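Long-range contact in Nop domain-containing protein (Archaeoglobus fulgidus, PDB 1NT2), which is a Nop-family core protein of archaeal box C/D ribonucleoprotein particles that forms a complex with fibrillarin and probably binds guide RNA: residues Leu80-Leu94 with Ile117-Ile131. Sequence-based numbering, arbitrary orientation.
Sequences LVKALEEIDESINML and IRELRELRRDVEREI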
loop_
_atom_site.group_PDB
_atom_site.type_symbol
_atom_site.label_atom_id
_atom_site.label_comp_id
_atom_site.label_asym_id
_atom_site.label_seq_id
_atom_site.Cartn_x
_atom_site.Cartn_y
_atom_site.Cartn_z
ATOM N N LEU B 80 0.104 -12.623 16.667
ATOM C CA LEU B 80 1.395 -13.188 16.348
ATOM C C LEU B 80 1.568 -13.429 14.851
ATOM O O LEU B 80 2.613 -13.118 14.281
ATOM C CB LEU B 80 1.567 -14.494 17.118
ATOM C CG LEU B 80 2.900 -14.656 17.840
ATOM C CD1 LEU B 80 3.114 -13.478 18.766
ATOM C CD2 LEU B 80 2.909 -15.965 18.607
ATOM N N VAL B 81 0.539 -13.987 14.218
ATOM C CA VAL B 81 0.582 -14.281 12.789
ATOM C C VAL B 81 0.552 -13.003 11.979
ATOM O O VAL B 81 1.157 -12.921 10.905
ATOM C CB VAL B 81 -0.611 -15.112 12.353
ATOM C CG1 VAL B 81 -0.564 -15.337 10.869
ATOM C CG2 VAL B 81 -0.605 -16.416 13.066
ATOM N N LYS B 82 -0.173 -12.014 12.493
ATOM C CA LYS B 82 -0.294 -10.737 11.819
ATOM C C LYS B 82 0.990 -9.944 11.946
ATOM O O LYS B 82 1.256 -9.048 11.156
ATOM C CB LYS B 82 -1.468 -9.941 12.389
ATOM C CG LYS B 82 -2.829 -10.354 11.842
ATOM C CD LYS B 82 -3.900 -9.352 12.243
ATOM C CE LYS B 82 -5.197 -9.575 11.484
ATOM N NZ LYS B 82 -5.867 -10.848 11.864
ATOM N N ALA B 83 1.796 -10.270 12.944
ATOM C CA ALA B 83 3.050 -9.560 13.119
ATOM C C ALA B 83 4.079 -10.244 12.249
ATOM O O ALA B 83 4.932 -9.600 11.648
ATOM C CB ALA B 83 3.487 -9.592 14.586
ATOM N N LEU B 84 3.987 -11.565 12.181
ATOM C CA LEU B 84 4.921 -12.323 11.384
ATOM C C LEU B 84 4.964 -11.702 9.990
ATOM O O LEU B 84 5.899 -10.978 9.651
ATOM C CB LEU B 84 4.484 -13.788 11.314
ATOM C CG LEU B 84 5.471 -14.733 10.622
ATOM C CD1 LEU B 84 6.776 -14.775 11.400
ATOM C CD2 LEU B 84 4.872 -16.126 10.514
ATOM N N GLU B 85 3.938 -11.959 9.195
ATOM C CA GLU B 85 3.877 -11.428 7.844
ATOM C C GLU B 85 4.386 -10.007 7.758
ATOM O O GLU B 85 5.030 -9.636 6.785
ATOM C CB GLU B 85 2.445 -11.494 7.342
ATOM C CG GLU B 85 1.897 -12.886 7.456
ATOM C CD GLU B 85 0.420 -12.940 7.239
ATOM O OE1 GLU B 85 -0.278 -12.054 7.785
ATOM O OE2 GLU B 85 -0.032 -13.874 6.537
ATOM N N GLU B 86 4.104 -9.205 8.774
ATOM C CA GLU B 86 4.563 -7.824 8.758
ATOM C C GLU B 86 6.082 -7.789 8.855
ATOM O O GLU B 86 6.768 -7.188 8.029
ATOM C CB GLU B 86 3.954 -7.036 9.920
ATOM C CG GLU B 86 4.243 -5.540 9.853
ATOM C CD GLU B 86 3.511 -4.839 8.714
ATOM O OE1 GLU B 86 3.941 -3.719 8.357
ATOM O OE2 GLU B 86 2.514 -5.395 8.189
ATOM N N ILE B 87 6.596 -8.436 9.888
ATOM C CA ILE B 87 8.024 -8.523 10.116
ATOM C C ILE B 87 8.672 -9.023 8.845
ATOM O O ILE B 87 9.818 -8.703 8.552
ATOM C CB ILE B 87 8.320 -9.523 11.227
ATOM C CG1 ILE B 87 7.625 -9.074 12.505
ATOM C CG2 ILE B 87 9.809 -9.649 11.435
ATOM C CD1 ILE B 87 7.598 -10.123 13.561
ATOM N N ASP B 88 7.920 -9.816 8.092
ATOM C CA ASP B 88 8.413 -10.384 6.848
ATOM C C ASP B 88 8.350 -9.407 5.698
ATOM O O ASP B 88 9.205 -9.397 4.822
ATOM C CB ASP B 88 7.614 -11.625 6.486
ATOM C CG ASP B 88 8.478 -12.847 6.413
ATOM O OD1 ASP B 88 9.546 -12.761 5.760
ATOM O OD2 ASP B 88 8.099 -13.881 7.007
ATOM N N GLU B 89 7.316 -8.589 5.704
ATOM C CA GLU B 89 7.141 -7.611 4.664
ATOM C C GLU B 89 8.362 -6.700 4.619
ATOM O O GLU B 89 8.928 -6.460 3.554
ATOM C CB GLU B 89 5.878 -6.801 4.940
ATOM C CG GLU B 89 5.460 -5.961 3.772
ATOM C CD GLU B 89 5.357 -6.785 2.513
ATOM O OE1 GLU B 89 5.246 -6.184 1.420
ATOM O OE2 GLU B 89 5.384 -8.035 2.622
ATOM N N SER B 90 8.762 -6.210 5.791
ATOM C CA SER B 90 9.910 -5.319 5.928
ATOM C C SER B 90 11.204 -5.999 5.521
ATOM O O SER B 90 12.012 -5.421 4.800
ATOM C CB SER B 90 10.034 -4.853 7.371
ATOM O OG SER B 90 8.762 -4.515 7.879
ATOM N N ILE B 91 11.411 -7.221 5.994
ATOM C CA ILE B 91 12.620 -7.942 5.645
ATOM C C ILE B 91 12.874 -7.759 4.160
ATOM O O ILE B 91 14.013 -7.597 3.755
ATOM C CB ILE B 91 12.490 -9.456 5.916
ATOM C CG1 ILE B 91 12.518 -9.748 7.417
ATOM C CG2 ILE B 91 13.613 -10.194 5.222
ATOM C CD1 ILE B 91 13.851 -9.503 8.057
ATOM N N ASN B 92 11.800 -7.767 3.364
ATOM C CA ASN B 92 11.873 -7.643 1.898
ATOM C C ASN B 92 12.064 -6.253 1.340
ATOM O O ASN B 92 12.985 -6.022 0.573
ATOM C CB ASN B 92 10.628 -8.233 1.246
ATOM C CG ASN B 92 10.372 -9.655 1.677
ATOM O OD1 ASN B 92 11.288 -10.488 1.703
ATOM N ND2 ASN B 92 9.120 -9.949 2.016
ATOM N N MET B 93 11.176 -5.335 1.689
ATOM C CA MET B 93 11.284 -3.963 1.207
ATOM C C MET B 93 12.456 -3.242 1.872
ATOM O O MET B 93 12.590 -2.030 1.774
ATOM C CB MET B 93 9.982 -3.201 1.475
ATOM C CG MET B 93 8.800 -3.649 0.616
ATOM S SD MET B 93 7.229 -3.038 1.264
ATOM C CE MET B 93 7.195 -1.373 0.537
ATOM N N LEU B 94 13.298 -3.998 2.563
ATOM C CA LEU B 94 14.467 -3.441 3.221
ATOM C C LEU B 94 15.678 -4.087 2.573
ATOM O O LEU B 94 16.815 -3.753 2.872
ATOM C CB LEU B 94 14.443 -3.765 4.701
ATOM C CG LEU B 94 14.342 -2.563 5.621
ATOM C CD1 LEU B 94 13.104 -1.734 5.309
ATOM C CD2 LEU B 94 14.301 -3.071 7.033
ATOM N N ILE B 117 19.229 -6.471 9.054
ATOM C CA ILE B 117 18.251 -7.257 8.310
ATOM C C ILE B 117 18.283 -8.615 8.979
ATOM O O ILE B 117 17.264 -9.100 9.449
ATOM C CB ILE B 117 18.637 -7.415 6.821
ATOM C CG1 ILE B 117 18.412 -6.100 6.077
ATOM C CG2 ILE B 117 17.810 -8.504 6.175
ATOM C CD1 ILE B 117 16.977 -5.668 6.003
ATOM N N ARG B 118 19.476 -9.204 9.036
ATOM C CA ARG B 118 19.709 -10.509 9.658
ATOM C C ARG B 118 19.076 -10.565 11.056
ATOM O O ARG B 118 18.297 -11.464 11.362
ATOM C CB ARG B 118 21.222 -10.757 9.753
ATOM C CG ARG B 118 21.707 -12.159 9.354
ATOM C CD ARG B 118 23.002 -12.071 8.518
ATOM N NE ARG B 118 24.048 -11.288 9.189
ATOM C CZ ARG B 118 25.050 -10.654 8.567
ATOM N NH1 ARG B 118 25.163 -10.698 7.239
ATOM N NH2 ARG B 118 25.939 -9.961 9.278
ATOM N N GLU B 119 19.415 -9.594 11.898
ATOM C CA GLU B 119 18.883 -9.531 13.260
ATOM C C GLU B 119 17.362 -9.557 13.232
ATOM O O GLU B 119 16.714 -10.029 14.166
ATOM C CB GLU B 119 19.342 -8.241 13.953
ATOM C CG GLU B 119 20.857 -8.050 14.045
ATOM C CD GLU B 119 21.240 -6.729 14.711
ATOM O OE1 GLU B 119 20.972 -6.573 15.921
ATOM O OE2 GLU B 119 21.804 -5.840 14.031
ATOM N N LEU B 120 16.813 -9.038 12.140
ATOM C CA LEU B 120 15.373 -8.944 11.924
ATOM C C LEU B 120 14.806 -10.252 11.354
ATOM O O LEU B 120 13.678 -10.632 11.666
ATOM C CB LEU B 120 15.099 -7.773 10.967
ATOM C CG LEU B 120 13.724 -7.111 10.836
ATOM C CD1 LEU B 120 13.327 -6.442 12.143
ATOM C CD2 LEU B 120 13.796 -6.084 9.705
ATOM N N ARG B 121 15.595 -10.925 10.515
ATOM C CA ARG B 121 15.203 -12.195 9.891
ATOM C C ARG B 121 15.293 -13.259 10.990
ATOM O O ARG B 121 14.915 -14.417 10.811
ATOM C CB ARG B 121 16.159 -12.513 8.723
ATOM C CG ARG B 121 15.539 -13.283 7.546
ATOM C CD ARG B 121 16.203 -12.910 6.212
ATOM N NE ARG B 121 17.596 -13.350 6.125
ATOM C CZ ARG B 121 18.470 -12.932 5.208
ATOM N NH1 ARG B 121 18.103 -12.050 4.284
ATOM N NH2 ARG B 121 19.711 -13.407 5.209
ATOM N N GLU B 122 15.796 -12.823 12.139
ATOM C CA GLU B 122 15.950 -13.662 13.312
ATOM C C GLU B 122 14.662 -13.596 14.116
ATOM O O GLU B 122 14.121 -14.619 14.516
ATOM C CB GLU B 122 17.114 -13.149 14.156
ATOM C CG GLU B 122 17.207 -13.769 15.537
ATOM C CD GLU B 122 18.284 -13.112 16.381
ATOM O OE1 GLU B 122 19.467 -13.166 15.971
ATOM O OE2 GLU B 122 17.943 -12.543 17.446
ATOM N N LEU B 123 14.180 -12.380 14.351
ATOM C CA LEU B 123 12.945 -12.170 15.097
ATOM C C LEU B 123 11.831 -12.908 14.379
ATOM O O LEU B 123 10.909 -13.414 15.008
ATOM C CB LEU B 123 12.605 -10.681 15.160
ATOM C CG LEU B 123 11.421 -10.272 16.030
ATOM C CD1 LEU B 123 11.827 -10.386 17.472
ATOM C CD2 LEU B 123 11.012 -8.846 15.736
ATOM N N ARG B 124 11.916 -12.956 13.053
ATOM C CA ARG B 124 10.918 -13.651 12.264
ATOM C C ARG B 124 10.942 -15.128 12.623
ATOM O O ARG B 124 9.905 -15.716 12.917
ATOM C CB ARG B 124 11.192 -13.490 10.769
ATOM C CG ARG B 124 10.355 -14.425 9.899
ATOM C CD ARG B 124 10.825 -14.436 8.456
ATOM N NE ARG B 124 10.537 -15.713 7.794
ATOM C CZ ARG B 124 11.160 -16.865 8.056
ATOM N NH1 ARG B 124 12.117 -16.911 8.974
ATOM N NH2 ARG B 124 10.831 -17.974 7.398
ATOM N N ARG B 125 12.127 -15.728 12.590
ATOM C CA ARG B 125 12.275 -17.145 12.924
ATOM C C ARG B 125 12.010 -17.342 14.417
ATOM O O ARG B 125 11.924 -18.471 14.889
ATOM C CB ARG B 125 13.687 -17.636 12.582
ATOM C CG ARG B 125 14.073 -17.536 11.110
ATOM C CD ARG B 125 13.940 -18.869 10.376
ATOM N NE ARG B 125 12.553 -19.314 10.219
ATOM C CZ ARG B 125 12.188 -20.453 9.623
ATOM N NH1 ARG B 125 13.102 -21.279 9.121
ATOM N NH2 ARG B 125 10.901 -20.772 9.522
ATOM N N ASP B 126 11.890 -16.237 15.149
ATOM C CA ASP B 126 11.622 -16.261 16.585
ATOM C C ASP B 126 10.117 -16.312 16.813
ATOM O O ASP B 126 9.628 -17.061 17.658
ATOM C CB ASP B 126 12.193 -15.004 17.245
ATOM C CG ASP B 126 13.512 -15.254 17.956
ATOM O OD1 ASP B 126 14.364 -16.005 17.428
ATOM O OD2 ASP B 126 13.695 -14.675 19.047
ATOM N N VAL B 127 9.392 -15.496 16.051
ATOM C CA VAL B 127 7.933 -15.432 16.128
ATOM C C VAL B 127 7.333 -16.693 15.502
ATOM O O VAL B 127 6.280 -17.167 15.929
ATOM C CB VAL B 127 7.382 -14.182 15.392
ATOM C CG1 VAL B 127 5.875 -14.223 15.348
ATOM C CG2 VAL B 127 7.844 -12.921 16.099
ATOM N N GLU B 128 8.005 -17.234 14.490
ATOM C CA GLU B 128 7.527 -18.443 13.846
ATOM C C GLU B 128 7.639 -19.614 14.819
ATOM O O GLU B 128 6.797 -20.511 14.804
ATOM C CB GLU B 128 8.302 -18.719 12.543
ATOM C CG GLU B 128 7.523 -18.305 11.276
ATOM C CD GLU B 128 8.247 -18.607 9.953
ATOM O OE1 GLU B 128 8.574 -19.785 9.683
ATOM O OE2 GLU B 128 8.475 -17.659 9.171
ATOM N N ARG B 129 8.658 -19.607 15.677
ATOM C CA ARG B 129 8.800 -20.694 16.648
ATOM C C ARG B 129 7.690 -20.563 17.680
ATOM O O ARG B 129 7.151 -21.555 18.162
ATOM C CB ARG B 129 10.147 -20.642 17.367
ATOM C CG ARG B 129 10.415 -21.877 18.220
ATOM C CD ARG B 129 11.692 -21.733 19.029
ATOM N NE ARG B 129 12.853 -21.446 18.186
ATOM C CZ ARG B 129 14.083 -21.198 18.642
ATOM N NH1 ARG B 129 14.331 -21.203 19.949
ATOM N NH2 ARG B 129 15.068 -20.937 17.787
ATOM N N GLU B 130 7.355 -19.324 18.012
ATOM C CA GLU B 130 6.306 -19.044 18.977
ATOM C C GLU B 130 4.939 -19.580 18.543
ATOM O O GLU B 130 4.275 -20.291 19.304
ATOM C CB GLU B 130 6.210 -17.538 19.215
ATOM C CG GLU B 130 6.646 -17.093 20.601
ATOM C CD GLU B 130 5.645 -17.445 21.683
ATOM O OE1 GLU B 130 5.873 -17.063 22.849
ATOM O OE2 GLU B 130 4.629 -18.099 21.371
ATOM N N ILE B 131 4.510 -19.240 17.332
ATOM C CA ILE B 131 3.216 -19.703 16.871
ATOM C C ILE B 131 3.183 -21.216 16.952
ATOM O O ILE B 131 2.121 -21.815 17.121
ATOM C CB ILE B 131 2.916 -19.228 15.435
ATOM C CG1 ILE B 131 3.982 -19.740 14.468
ATOM C CG2 ILE B 131 2.851 -17.715 15.401
ATOM C CD1 ILE B 131 3.762 -21.154 13.952
#
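Arg124 reaches past Ile87 and Leu84 to Asp88 on the facing helix. CB rests against Ile87 CG2 (4.1 Å), and CG, anti to the backbone N (chi1 168°), runs on beside Leu84, its distance to Leu84 CD1 being 3.9 Å. The extended chain then brings CD and NE alongside the carboxylate of Asp88. The salt bridge Arg124 NE to Asp88 OD2 (3.1 Å) is a weak, bent hydrogen bond, met at the edge of the guanidinium with the two planes 79° apart. At the tip, the Glu128 carboxylate sits over the rim of one guanidinium face: its OE2 is 3.0 Å from Arg124 NH2 but well out of plane, so charge alone acts there. The other carboxylate oxygen of Glu128, OE1, accepts a hydrogen bond from Arg125 NH2, which extends the network to four residues. Glu128 also lays its CG 3.5 Å from Leu84 CD2. With alanine in place of Glu128, both arginines would probably lose the carboxylate they share, and the Leu84 methyls their cover on that side. Beside this polar strip, Ile87 enters as a knob the hole formed by Leu120, Leu123, Arg124 and Val127, its CD1 3.8 Å from Val127 CG2. Ile91 CD1 packs on Leu120 CB (3.6 Å), and Leu80 fits against Val127 and Ile131 at the other end. Such interlocking suits the coiled coil predicted for this region: the axes of segments 80-93 and 117-131, on helices 73-93 and 110-138, approach to 9.4 Å at 159°, antiparallel, as a hairpin. Val81 and Ile131 carry the packing to helix 148-158, while Ile87 also touches Phe113 of the second subunit and Asp126 forms a salt bridge with Lys112 of that subunit, placing the hairpin at the contact between the two copies.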